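Local coordinates for protein NDP-rhamnosyltransferase (Saccharopolyspora spinosa, PDB 3TSA) that is a glycosyltransferase of the GT-B fold, in which two Rossmann-like domains face each other across a cleft, at residues R70-A75 / P335-Q340; P181-L186 / D368-M373; V197-Y202 / A299-R304; R227-A232 / L312-D317. All blocks are in the same frame, centred on the assembly; numbering follows the deposited sequence.

Interaction 1. Residues R70-A75 / P335-Q340; sequences RFPNPA and PDEQAQ
Pro72 presses its ring onto the start of helix 337-340, where residues 70-75, a loop of the N-terminal Rossmann-like domain, meet the C-terminal one; such a two-domain seam is part of the GT-B fold. The packed side is built on two prolines. The peptide bond before Pro72 is cis, and the ring lies with CG 3.4 Å from Glu337 N and CD 3.8 Å from Glu337 CB. The Gln340 side chain slides past the same ring in the opposite direction, its OE1 3.6 Å from Pro72 CG. Its amide is steadied from outside the contact, NE2 bonding to the carbonyl of Leu334. Pro74 crosses Asp336 at about a right angle, bringing CG to 3.8 Å from Asp336 CB.

No direct hydrogen bond joins the segments, and the looser margin is watery. Glu337 runs out in an extended chain past Pro72, its CG trans to the backbone N (chi1 -165°). One water lies between its OE2 and Phe71 O; another links OE1 weakly to Arg70 NH1, the two charged groups themselves standing 5.5 Å apart at Glu337 OE1 and Arg70 NH1. Asp336, meanwhile, turns its carboxylate back to N-cap the helix: OD1 accepts from Gln338 NE2 on its syn lone pair and, nearly in line with its own C-O bond, from Ala339 N at 3.1 Å.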
loop_
_atom_site.group_PDB
_atom_site.type_symbol
_atom_site.label_atom_id
_atom_site.label_comp_id
_atom_site.label_asym_id
_atom_site.label_seq_id
_atom_site.Cartn_x
_atom_site.Cartn_y
_atom_site.Cartn_z
ATOM N N ARG A 70 2.406 -31.190 17.286
ATOM C CA ARG A 70 3.898 -31.419 17.170
ATOM C C ARG A 70 4.594 -30.813 15.991
ATOM O O ARG A 70 4.334 -31.190 14.849
ATOM C CB ARG A 70 4.302 -32.885 17.126
ATOM C CG ARG A 70 4.972 -33.368 18.360
ATOM C CD ARG A 70 4.071 -33.157 19.583
ATOM N NE ARG A 70 4.108 -34.280 20.536
ATOM C CZ ARG A 70 5.083 -35.191 20.639
ATOM N NH1 ARG A 70 6.174 -35.132 19.858
ATOM N NH2 ARG A 70 4.975 -36.171 21.546
ATOM N N PHE A 71 5.499 -29.921 16.286
ATOM C CA PHE A 71 6.327 -29.364 15.256
ATOM C C PHE A 71 7.729 -29.404 15.730
ATOM O O PHE A 71 7.977 -29.332 16.961
ATOM C CB PHE A 71 5.910 -27.885 15.045
ATOM C CG PHE A 71 4.519 -27.755 14.438
ATOM C CD1 PHE A 71 3.438 -27.532 15.242
ATOM C CD2 PHE A 71 4.313 -27.974 13.055
ATOM C CE1 PHE A 71 2.143 -27.479 14.686
ATOM C CE2 PHE A 71 3.043 -27.974 12.506
ATOM C CZ PHE A 71 1.951 -27.670 13.301
ATOM N N PRO A 72 8.709 -29.437 14.795
ATOM C CA PRO A 72 8.514 -29.575 13.344
ATOM C C PRO A 72 7.899 -30.858 12.949
ATOM O O PRO A 72 8.018 -31.862 13.637
ATOM C CB PRO A 72 9.933 -29.455 12.776
ATOM C CG PRO A 72 10.861 -30.010 13.881
ATOM C CD PRO A 72 10.126 -29.567 15.202
ATOM N N ASN A 73 7.186 -30.855 11.838
ATOM C CA ASN A 73 6.611 -32.095 11.280
ATOM C C ASN A 73 7.163 -32.376 9.879
ATOM O O ASN A 73 6.564 -31.937 8.862
ATOM C CB ASN A 73 5.072 -32.003 11.228
ATOM C CG ASN A 73 4.463 -33.367 10.921
ATOM O OD1 ASN A 73 5.184 -34.264 10.419
ATOM N ND2 ASN A 73 3.153 -33.492 11.077
ATOM N N PRO A 74 8.297 -33.105 9.780
ATOM C CA PRO A 74 8.946 -33.401 8.505
ATOM C C PRO A 74 8.059 -34.113 7.477
ATOM O O PRO A 74 8.363 -34.104 6.264
ATOM C CB PRO A 74 10.092 -34.387 8.912
ATOM C CG PRO A 74 10.446 -33.927 10.299
ATOM C CD PRO A 74 9.064 -33.666 10.929
ATOM N N ALA A 75 6.953 -34.727 7.933
ATOM C CA ALA A 75 6.131 -35.458 6.964
ATOM C C ALA A 75 5.529 -34.472 5.935
ATOM O O ALA A 75 5.213 -34.839 4.814
ATOM C CB ALA A 75 5.018 -36.281 7.701
ATOM N N PRO A 335 16.834 -30.257 9.668
ATOM C CA PRO A 335 15.598 -30.712 8.966
ATOM C C PRO A 335 14.529 -31.270 9.853
ATOM O O PRO A 335 13.419 -31.487 9.393
ATOM C CB PRO A 335 16.102 -31.821 8.051
ATOM C CG PRO A 335 17.292 -32.378 8.776
ATOM C CD PRO A 335 17.975 -31.112 9.331
ATOM N N ASP A 336 14.852 -31.450 11.117
ATOM C CA ASP A 336 13.869 -32.120 12.016
ATOM C C ASP A 336 14.158 -31.744 13.453
ATOM O O ASP A 336 15.066 -30.950 13.709
ATOM C CB ASP A 336 13.888 -33.675 11.829
ATOM C CG ASP A 336 15.256 -34.215 11.918
ATOM O OD1 ASP A 336 16.080 -33.653 12.656
ATOM O OD2 ASP A 336 15.510 -35.253 11.235
ATOM N N GLU A 337 13.334 -32.230 14.405
ATOM C CA GLU A 337 13.491 -31.815 15.753
ATOM C C GLU A 337 14.828 -32.178 16.406
ATOM O O GLU A 337 15.426 -31.357 17.150
ATOM C CB GLU A 337 12.308 -32.327 16.600
ATOM C CG GLU A 337 12.312 -31.565 17.926
ATOM C CD GLU A 337 11.379 -32.246 18.969
ATOM O OE1 GLU A 337 11.325 -33.493 19.012
ATOM O OE2 GLU A 337 10.725 -31.497 19.757
ATOM N N GLN A 338 15.336 -33.386 16.076
ATOM C CA GLN A 338 16.627 -33.799 16.582
ATOM C C GLN A 338 17.775 -32.869 16.168
ATOM O O GLN A 338 18.665 -32.583 17.021
ATOM C CB GLN A 338 16.934 -35.275 16.290
ATOM C CG GLN A 338 17.157 -35.655 14.897
ATOM C CD GLN A 338 18.566 -35.299 14.408
ATOM O OE1 GLN A 338 19.556 -35.434 15.145
ATOM N NE2 GLN A 338 18.674 -34.895 13.140
ATOM N N ALA A 339 17.745 -32.383 14.912
ATOM C CA ALA A 339 18.724 -31.380 14.494
ATOM C C ALA A 339 18.468 -30.023 15.128
ATOM O O ALA A 339 19.394 -29.319 15.558
ATOM C CB ALA A 339 18.716 -31.271 12.946
ATOM N N GLN A 340 17.224 -29.602 15.134
ATOM C CA GLN A 340 16.912 -28.231 15.596
ATOM C C GLN A 340 17.207 -28.020 17.083
ATOM O O GLN A 340 17.533 -26.899 17.504
ATOM C CB GLN A 340 15.488 -27.804 15.249
ATOM C CG GLN A 340 15.230 -27.761 13.751
ATOM C CD GLN A 340 13.813 -27.560 13.390
ATOM O OE1 GLN A 340 12.957 -27.158 14.191
ATOM N NE2 GLN A 340 13.529 -27.816 12.111
HETATM O O HOH W 1 8.610 -33.612 18.179
HETATM O O HOH W 2 10.047 -28.875 19.099
#

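Interaction 2. Residues P181-L186 / D368-M373; sequences PCPPSL and DEITAM
The loop 181-186 runs by the C-terminal end of helix 358-371 and comes nearest at Pro183 and Glu369, whose CA atoms are 5.7 Å apart. Beside this point the Glu369 carboxylate takes two bonds from one residue. Ser185 N reaches OE1 of Glu369 at 2.9 Å (155° at the hydrogen), and Ser185 OG donates to OE2 of Glu369 at 2.6 Å; each oxygen uses its syn lone pair, so the pair of bonds fixes the rotation of the carboxylate. With chi1 at 65°, OG sits between the backbone N and carbonyl carbon of Ser185, on the same side as its N-H. In the GT-B fold the chain returns from the C-terminal domain to the N-terminal one near its end, and here the exit of helix 358-371 meets the loop after strand 177-180, the strand next to edge strand 195-196 of the N-terminal sheet. The rest of the contact is mostly apolar. Ile370 lies alongside Pro183, pointing the same way, CG1 of Ile370 3.8 Å from CG of Pro183. Met373 bends at chi3 (-142°) and sets CE 3.9 Å from CD of Pro184, with Cys182 O a similar distance from that methyl group.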
loop_
_atom_site.group_PDB
_atom_site.type_symbol
_atom_site.label_atom_id
_atom_site.label_comp_id
_atom_site.label_asym_id
_atom_site.label_seq_id
_atom_site.Cartn_x
_atom_site.Cartn_y
_atom_site.Cartn_z
ATOM N N PRO A 181 6.798 -16.598 -8.035
ATOM C CA PRO A 181 7.936 -15.801 -7.657
ATOM C C PRO A 181 9.121 -16.659 -7.108
ATOM O O PRO A 181 10.176 -16.130 -6.760
ATOM C CB PRO A 181 7.362 -14.939 -6.527
ATOM C CG PRO A 181 6.415 -15.935 -5.737
ATOM C CD PRO A 181 5.785 -16.758 -6.957
ATOM N N CYS A 182 8.934 -17.981 -7.011
ATOM C CA CYS A 182 10.044 -18.794 -6.546
ATOM C C CYS A 182 11.242 -18.884 -7.527
ATOM O O CYS A 182 11.047 -19.084 -8.717
ATOM C CB CYS A 182 9.482 -20.233 -6.300
ATOM S SG CYS A 182 10.679 -21.339 -5.485
ATOM N N PRO A 183 12.475 -18.695 -7.033
ATOM C CA PRO A 183 13.641 -18.924 -7.865
ATOM C C PRO A 183 13.470 -20.301 -8.557
ATOM O O PRO A 183 13.198 -21.288 -7.891
ATOM C CB PRO A 183 14.788 -18.888 -6.836
ATOM C CG PRO A 183 14.271 -17.962 -5.742
ATOM C CD PRO A 183 12.828 -18.322 -5.637
ATOM N N PRO A 184 13.525 -20.404 -9.927
ATOM C CA PRO A 184 13.192 -21.709 -10.545
ATOM C C PRO A 184 14.044 -22.860 -10.059
ATOM O O PRO A 184 13.546 -23.984 -10.008
ATOM C CB PRO A 184 13.458 -21.470 -12.034
ATOM C CG PRO A 184 12.963 -19.966 -12.178
ATOM C CD PRO A 184 13.518 -19.274 -10.893
ATOM N N SER A 185 15.316 -22.604 -9.697
ATOM C CA SER A 185 16.204 -23.734 -9.273
ATOM C C SER A 185 15.683 -24.300 -7.957
ATOM O O SER A 185 16.044 -25.431 -7.626
ATOM C CB SER A 185 17.680 -23.308 -9.088
ATOM O OG SER A 185 17.766 -22.371 -8.006
ATOM N N LEU A 186 14.884 -23.533 -7.196
ATOM C CA LEU A 186 14.375 -24.047 -5.875
ATOM C C LEU A 186 12.963 -24.574 -5.930
ATOM O O LEU A 186 12.475 -25.103 -4.920
ATOM C CB LEU A 186 14.363 -22.913 -4.826
ATOM C CG LEU A 186 15.735 -22.231 -4.652
ATOM C CD1 LEU A 186 15.532 -21.061 -3.727
ATOM C CD2 LEU A 186 16.796 -23.219 -4.069
ATOM N N ASP A 368 20.233 -13.619 -8.314
ATOM C CA ASP A 368 20.262 -13.382 -9.790
ATOM C C ASP A 368 19.117 -14.073 -10.563
ATOM O O ASP A 368 18.681 -13.510 -11.612
ATOM C CB ASP A 368 21.607 -13.809 -10.396
ATOM C CG ASP A 368 22.803 -12.978 -9.924
ATOM O OD1 ASP A 368 22.680 -11.905 -9.293
ATOM O OD2 ASP A 368 23.937 -13.361 -10.246
ATOM N N GLU A 369 18.649 -15.228 -10.098
ATOM C CA GLU A 369 17.470 -15.860 -10.684
ATOM C C GLU A 369 16.242 -14.978 -10.464
ATOM O O GLU A 369 15.422 -14.832 -11.362
ATOM C CB GLU A 369 17.225 -17.232 -10.062
ATOM C CG GLU A 369 18.254 -18.267 -10.464
ATOM C CD GLU A 369 17.801 -19.627 -9.930
ATOM O OE1 GLU A 369 16.780 -20.146 -10.399
ATOM O OE2 GLU A 369 18.483 -20.118 -9.018
ATOM N N ILE A 370 16.139 -14.381 -9.276
ATOM C CA ILE A 370 15.053 -13.473 -8.967
ATOM C C ILE A 370 15.099 -12.236 -9.869
ATOM O O ILE A 370 14.081 -11.884 -10.496
ATOM C CB ILE A 370 15.055 -13.057 -7.480
ATOM C CG1 ILE A 370 14.749 -14.296 -6.606
ATOM C CG2 ILE A 370 13.977 -12.017 -7.217
ATOM C CD1 ILE A 370 14.904 -14.027 -5.066
ATOM N N THR A 371 16.235 -11.613 -9.931
ATOM C CA THR A 371 16.258 -10.365 -10.686
ATOM C C THR A 371 16.194 -10.588 -12.212
ATOM O O THR A 371 16.046 -9.619 -12.953
ATOM C CB THR A 371 17.460 -9.513 -10.345
ATOM O OG1 THR A 371 18.673 -10.231 -10.646
ATOM C CG2 THR A 371 17.450 -9.070 -8.914
ATOM N N ALA A 372 16.287 -11.825 -12.688
ATOM C CA ALA A 372 16.067 -12.113 -14.144
ATOM C C ALA A 372 14.601 -12.110 -14.455
ATOM O O ALA A 372 14.234 -12.199 -15.623
ATOM C CB ALA A 372 16.614 -13.500 -14.490
ATOM N N MET A 373 13.742 -12.089 -13.424
ATOM C CA MET A 373 12.260 -12.216 -13.662
ATOM C C MET A 373 11.608 -10.866 -13.903
ATOM O O MET A 373 12.107 -9.840 -13.369
ATOM C CB MET A 373 11.629 -12.815 -12.407
ATOM C CG MET A 373 12.134 -14.252 -12.173
ATOM S SD MET A 373 10.968 -14.871 -10.944
ATOM C CE MET A 373 12.291 -15.647 -10.265
#

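Interaction 3. Residues V197-Y202 / A299-R304; sequences VQYVPY and AFTATR
Tyr199 and Phe300 meet at nearly a right angle: the edge of the Phe300 ring is turned to the face of Tyr199 in a T-shaped pair, centroids 5.7 Å apart and planes at 81°. The same face also receives Phe300 CB, which stands 3.6 Å from the centroid of the Tyr199 ring and only 10° off its normal, a CH-pi contact centred over the ring. Thr301 comes at the ring's edge instead, its OG1 in the ring plane and 3.1 Å from Tyr199 OH; Thr301 OG1 has its hydrogen bond to Gly297 O, a turn back in the helix. Pro201 packs on the same threonine, CB 3.5 Å from Thr301 OG1, and crosses Arg304 at about a right angle. Arg304 bends at chi2 (60°), and a water lying in its guanidinium plane bridges the segments, accepting from Arg304 NE at 3.1 Å and donating to Tyr199 O at 2.6 Å. This buried seam of the GT-B domains lays helix 296-304 against loop 197-202. Helix 358-371 adjoins Arg304 through Ile370 and Thr371, Tyr321 of helix 318-327 touches Phe300, and Val200 meets Pro20 of helix 19-27 and Gln26 of the second subunit.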
loop_
_atom_site.group_PDB
_atom_site.type_symbol
_atom_site.label_atom_id
_atom_site.label_comp_id
_atom_site.label_asym_id
_atom_site.label_seq_id
_atom_site.Cartn_x
_atom_site.Cartn_y
_atom_site.Cartn_z
ATOM N N VAL A 197 7.337 -14.118 -11.856
ATOM C CA VAL A 197 7.119 -12.730 -11.413
ATOM C C VAL A 197 8.166 -12.444 -10.355
ATOM O O VAL A 197 8.263 -13.204 -9.382
ATOM C CB VAL A 197 5.642 -12.439 -10.957
ATOM C CG1 VAL A 197 5.164 -13.343 -9.736
ATOM C CG2 VAL A 197 5.482 -10.984 -10.577
ATOM N N GLN A 198 8.920 -11.345 -10.485
ATOM C CA GLN A 198 10.016 -11.039 -9.544
ATOM C C GLN A 198 9.474 -10.737 -8.120
ATOM O O GLN A 198 8.549 -9.907 -7.923
ATOM C CB GLN A 198 10.811 -9.786 -10.048
ATOM C CG GLN A 198 12.048 -9.609 -9.280
ATOM C CD GLN A 198 12.948 -8.556 -9.811
ATOM O OE1 GLN A 198 13.110 -8.364 -11.046
ATOM N NE2 GLN A 198 13.632 -7.926 -8.907
ATOM N N TYR A 199 10.075 -11.411 -7.129
ATOM C CA TYR A 199 9.729 -11.179 -5.706
ATOM C C TYR A 199 10.162 -9.743 -5.384
ATOM O O TYR A 199 11.330 -9.400 -5.613
ATOM C CB TYR A 199 10.478 -12.220 -4.816
ATOM C CG TYR A 199 10.143 -11.935 -3.363
ATOM C CD1 TYR A 199 8.832 -12.191 -2.863
ATOM C CD2 TYR A 199 11.054 -11.313 -2.559
ATOM C CE1 TYR A 199 8.472 -11.827 -1.565
ATOM C CE2 TYR A 199 10.725 -11.004 -1.229
ATOM C CZ TYR A 199 9.444 -11.234 -0.756
ATOM O OH TYR A 199 9.155 -10.828 0.574
ATOM N N VAL A 200 9.247 -8.962 -4.780
ATOM C CA VAL A 200 9.593 -7.625 -4.273
ATOM C C VAL A 200 9.398 -7.744 -2.787
ATOM O O VAL A 200 8.321 -8.085 -2.337
ATOM C CB VAL A 200 8.611 -6.591 -4.804
ATOM C CG1 VAL A 200 8.871 -5.234 -4.106
ATOM C CG2 VAL A 200 8.866 -6.433 -6.280
ATOM N N PRO A 201 10.440 -7.439 -2.019
ATOM C CA PRO A 201 10.243 -7.632 -0.593
ATOM C C PRO A 201 9.133 -6.711 -0.104
ATOM O O PRO A 201 9.099 -5.502 -0.413
ATOM C CB PRO A 201 11.627 -7.297 0.014
ATOM C CG PRO A 201 12.577 -7.697 -1.072
ATOM C CD PRO A 201 11.855 -7.210 -2.368
ATOM N N TYR A 202 8.151 -7.294 0.533
ATOM C CA TYR A 202 7.165 -6.542 1.268
ATOM C C TYR A 202 7.023 -7.270 2.527
ATOM O O TYR A 202 6.544 -8.406 2.550
ATOM C CB TYR A 202 5.784 -6.513 0.580
ATOM C CG TYR A 202 4.768 -5.826 1.451
ATOM C CD1 TYR A 202 4.912 -4.457 1.775
ATOM C CD2 TYR A 202 3.712 -6.551 2.027
ATOM C CE1 TYR A 202 3.970 -3.844 2.639
ATOM C CE2 TYR A 202 2.736 -5.954 2.923
ATOM C CZ TYR A 202 2.901 -4.541 3.175
ATOM O OH TYR A 202 2.029 -3.907 4.074
ATOM N N ALA A 299 12.308 -15.518 3.904
ATOM C CA ALA A 299 13.375 -16.236 3.135
ATOM C C ALA A 299 13.626 -15.605 1.769
ATOM O O ALA A 299 14.785 -15.496 1.344
ATOM C CB ALA A 299 13.013 -17.719 3.002
ATOM N N PHE A 300 12.563 -15.219 1.060
ATOM C CA PHE A 300 12.760 -14.637 -0.244
ATOM C C PHE A 300 13.364 -13.232 -0.109
ATOM O O PHE A 300 14.111 -12.797 -0.990
ATOM C CB PHE A 300 11.441 -14.611 -1.049
ATOM C CG PHE A 300 11.039 -15.936 -1.622
ATOM C CD1 PHE A 300 11.664 -17.153 -1.284
ATOM C CD2 PHE A 300 9.988 -15.966 -2.494
ATOM C CE1 PHE A 300 11.210 -18.408 -1.888
ATOM C CE2 PHE A 300 9.596 -17.151 -3.116
ATOM C CZ PHE A 300 10.184 -18.380 -2.765
ATOM N N THR A 301 13.082 -12.527 0.998
ATOM C CA THR A 301 13.691 -11.212 1.186
ATOM C C THR A 301 15.182 -11.428 1.398
ATOM O O THR A 301 15.999 -10.723 0.802
ATOM C CB THR A 301 13.080 -10.464 2.370
ATOM O OG1 THR A 301 11.730 -10.128 2.057
ATOM C CG2 THR A 301 13.835 -9.208 2.712
ATOM N N ALA A 302 15.542 -12.394 2.283
ATOM C CA ALA A 302 16.932 -12.718 2.489
ATOM C C ALA A 302 17.583 -13.109 1.125
ATOM O O ALA A 302 18.669 -12.588 0.797
ATOM C CB ALA A 302 17.120 -13.817 3.551
ATOM N N THR A 303 16.923 -13.984 0.371
ATOM C CA THR A 303 17.539 -14.578 -0.850
ATOM C C THR A 303 17.722 -13.435 -1.883
ATOM O O THR A 303 18.824 -13.267 -2.448
ATOM C CB THR A 303 16.653 -15.686 -1.375
ATOM O OG1 THR A 303 16.739 -16.719 -0.416
ATOM C CG2 THR A 303 17.228 -16.251 -2.691
ATOM N N ARG A 304 16.701 -12.592 -2.006
ATOM C CA ARG A 304 16.770 -11.391 -2.893
ATOM C C ARG A 304 17.993 -10.503 -2.620
ATOM O O ARG A 304 18.648 -9.974 -3.548
ATOM C CB ARG A 304 15.425 -10.601 -2.848
ATOM C CG ARG A 304 15.453 -9.300 -3.615
ATOM C CD ARG A 304 15.753 -9.432 -5.119
ATOM N NE ARG A 304 15.839 -8.094 -5.723
ATOM C CZ ARG A 304 16.944 -7.354 -5.774
ATOM N NH1 ARG A 304 18.103 -7.809 -5.278
ATOM N NH2 ARG A 304 16.881 -6.138 -6.335
HETATM O O HOH W 3 12.904 -7.416 -6.317
#

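Interaction 4. Residues R227-A232 / L312-D317; sequences RMVLNA and LPQYFD
Gln318 OE1 is gripped by two backbone N-H groups, those of Gln314 and Tyr315, the two residues of loop 312-317 that meet helix 227-232. The contact belongs to the C-terminal Rossmann-like domain of the GT-B fold: helix 227-233 follows strand 219-224 and the loop follows strand 309-311, two strands of one parallel sheet with strand 289-292 between them. Gln318, in helix 318-327, thus ties down the backbone of the two residues whose side chains meet helix 227-232.

Tyr315 does most of the touching. Its CG takes the rotamer between the backbone N and the carbonyl carbon (chi1 58°), and the ring runs out to the first turn of the helix. Tyr315 OH ends among helix atoms, 3.5 Å from Met228 CB and 3.4 Å from Val229 CG2. Val229 N also lies 3.2 Å from Tyr315 OH, but the angle is too poor for a hydrogen bond, so the hydroxyl makes none with this helix and packs by van der Waals contact. The Val229 and Tyr315 side chains cross at a slant, Val229 CG2 3.8 Å from Tyr315 CZ, while Ala232 meets the ring edge from the next turn.

Val229 divides its two methyl groups between the loop residues. While CG2 goes to the tyrosine, Val229 CG1 lies 3.9 Å from Gln314 CG, the two side chains crossing at about a right angle. Phe316 adds a contact within the loop: its CE2 lies 4.2 Å above the plane of the Tyr315 ring, offset toward the rim.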
loop_
_atom_site.group_PDB
_atom_site.type_symbol
_atom_site.label_atom_id
_atom_site.label_comp_id
_atom_site.label_asym_id
_atom_site.label_seq_id
_atom_site.Cartn_x
_atom_site.Cartn_y
_atom_site.Cartn_z
ATOM N N ARG A 227 4.203 -14.731 13.141
ATOM C CA ARG A 227 3.130 -15.088 13.993
ATOM C C ARG A 227 2.621 -16.487 13.703
ATOM O O ARG A 227 2.378 -17.283 14.633
ATOM C CB ARG A 227 2.047 -14.050 13.724
ATOM C CG ARG A 227 0.800 -14.181 14.531
ATOM C CD ARG A 227 -0.027 -12.935 14.333
ATOM N NE ARG A 227 0.469 -11.908 15.271
ATOM C CZ ARG A 227 0.589 -10.608 15.001
ATOM N NH1 ARG A 227 0.261 -10.161 13.809
ATOM N NH2 ARG A 227 1.062 -9.759 15.938
ATOM N N MET A 228 2.375 -16.802 12.431
ATOM C CA MET A 228 1.676 -18.110 12.212
ATOM C C MET A 228 2.566 -19.252 12.672
ATOM O O MET A 228 2.060 -20.163 13.292
ATOM C CB MET A 228 1.228 -18.385 10.760
ATOM C CG MET A 228 0.110 -17.563 10.162
ATOM S SD MET A 228 -1.549 -17.611 10.866
ATOM C CE MET A 228 -1.939 -19.391 10.725
ATOM N N VAL A 229 3.835 -19.194 12.310
ATOM C CA VAL A 229 4.793 -20.228 12.698
ATOM C C VAL A 229 4.877 -20.356 14.224
ATOM O O VAL A 229 4.665 -21.425 14.702
ATOM C CB VAL A 229 6.180 -20.023 12.070
ATOM C CG1 VAL A 229 7.157 -21.131 12.574
ATOM C CG2 VAL A 229 6.072 -20.126 10.524
ATOM N N LEU A 230 5.094 -19.267 14.956
ATOM C CA LEU A 230 5.230 -19.325 16.432
ATOM C C LEU A 230 3.950 -19.665 17.157
ATOM O O LEU A 230 3.990 -20.289 18.226
ATOM C CB LEU A 230 5.880 -18.041 17.015
ATOM C CG LEU A 230 7.282 -17.729 16.482
ATOM C CD1 LEU A 230 7.685 -16.333 16.988
ATOM C CD2 LEU A 230 8.228 -18.866 16.995
ATOM N N ASN A 231 2.808 -19.216 16.603
ATOM C CA ASN A 231 1.503 -19.700 17.079
ATOM C C ASN A 231 1.437 -21.213 17.016
ATOM O O ASN A 231 0.857 -21.868 17.876
ATOM C CB ASN A 231 0.333 -19.059 16.305
ATOM C CG ASN A 231 0.073 -17.626 16.774
ATOM O OD1 ASN A 231 0.700 -17.183 17.727
ATOM N ND2 ASN A 231 -0.844 -16.899 16.093
ATOM N N ALA A 232 2.014 -21.769 15.965
ATOM C CA ALA A 232 1.932 -23.212 15.767
ATOM C C ALA A 232 2.956 -23.971 16.643
ATOM O O ALA A 232 2.640 -24.999 17.234
ATOM C CB ALA A 232 2.100 -23.563 14.258
ATOM N N LEU A 312 15.032 -23.539 9.882
ATOM C CA LEU A 312 14.445 -24.577 10.779
ATOM C C LEU A 312 13.043 -24.824 10.334
ATOM O O LEU A 312 12.065 -24.343 10.900
ATOM C CB LEU A 312 14.487 -24.045 12.207
ATOM C CG LEU A 312 15.809 -23.724 12.969
ATOM C CD1 LEU A 312 16.610 -22.682 12.364
ATOM C CD2 LEU A 312 15.329 -23.169 14.325
ATOM N N PRO A 313 12.859 -25.670 9.289
ATOM C CA PRO A 313 11.506 -25.825 8.769
ATOM C C PRO A 313 10.541 -26.511 9.768
ATOM O O PRO A 313 11.006 -27.314 10.606
ATOM C CB PRO A 313 11.735 -26.778 7.562
ATOM C CG PRO A 313 13.022 -27.596 7.947
ATOM C CD PRO A 313 13.854 -26.508 8.601
ATOM N N GLN A 314 9.293 -26.152 9.657
ATOM C CA GLN A 314 8.241 -26.608 10.595
ATOM C C GLN A 314 7.086 -27.297 9.895
ATOM O O GLN A 314 6.585 -28.344 10.357
ATOM C CB GLN A 314 7.732 -25.414 11.441
ATOM C CG GLN A 314 8.826 -24.633 12.156
ATOM C CD GLN A 314 9.605 -25.487 13.180
ATOM O OE1 GLN A 314 10.822 -25.343 13.291
ATOM N NE2 GLN A 314 8.902 -26.374 13.890
ATOM N N TYR A 315 6.604 -26.714 8.798
ATOM C CA TYR A 315 5.383 -27.214 8.234
ATOM C C TYR A 315 5.254 -26.796 6.759
ATOM O O TYR A 315 6.089 -26.030 6.238
ATOM C CB TYR A 315 4.160 -26.771 9.061
ATOM C CG TYR A 315 3.933 -25.261 9.255
ATOM C CD1 TYR A 315 4.299 -24.258 8.289
ATOM C CD2 TYR A 315 3.253 -24.848 10.405
ATOM C CE1 TYR A 315 4.005 -22.902 8.544
ATOM C CE2 TYR A 315 2.936 -23.564 10.612
ATOM C CZ TYR A 315 3.319 -22.596 9.713
ATOM O OH TYR A 315 2.968 -21.294 9.987
ATOM N N PHE A 316 4.206 -27.311 6.110
ATOM C CA PHE A 316 3.880 -26.981 4.698
ATOM C C PHE A 316 5.061 -27.070 3.737
ATOM O O PHE A 316 5.633 -28.160 3.601
ATOM C CB PHE A 316 3.061 -25.695 4.630
ATOM C CG PHE A 316 1.737 -25.847 5.308
ATOM C CD1 PHE A 316 0.773 -26.751 4.800
ATOM C CD2 PHE A 316 1.499 -25.249 6.561
ATOM C CE1 PHE A 316 -0.469 -26.994 5.488
ATOM C CE2 PHE A 316 0.266 -25.490 7.275
ATOM C CZ PHE A 316 -0.718 -26.363 6.708
ATOM N N ASP A 317 5.424 -25.950 3.094
ATOM C CA ASP A 317 6.453 -25.931 2.049
ATOM C C ASP A 317 7.820 -25.717 2.612
ATOM O O ASP A 317 8.819 -25.727 1.848
ATOM C CB ASP A 317 6.139 -24.724 1.086
ATOM C CG ASP A 317 6.035 -23.423 1.815
ATOM O OD1 ASP A 317 5.411 -23.356 2.890
ATOM O OD2 ASP A 317 6.533 -22.405 1.292
#

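How the interactions relate
The four contacts form two clusters. Interactions 1 and 4 touch, with centres 11 Å apart: Asn73 N probably bonds to Gln314 O and Gln340 NE2 to Pro313 O, each at 3.0 Å, so loop 312-317 meets helix 227-232, residues 70-75 and Gln340 alike. Interactions 2 and 3, centres 9 Å apart, share another part of the domain seam, where Phe300 reaches Pro183 and Gln198 meets Ile370 and Met373. Interactions 2 and 4 lie on opposite sides of the chain's centre, 23 Å between their centres. Interactions 1, 2 and 3 each join the two GT-B domains. A magnesium ion is about 6 Å from the Pro184 side chain and about 13 Å from that of Phe300.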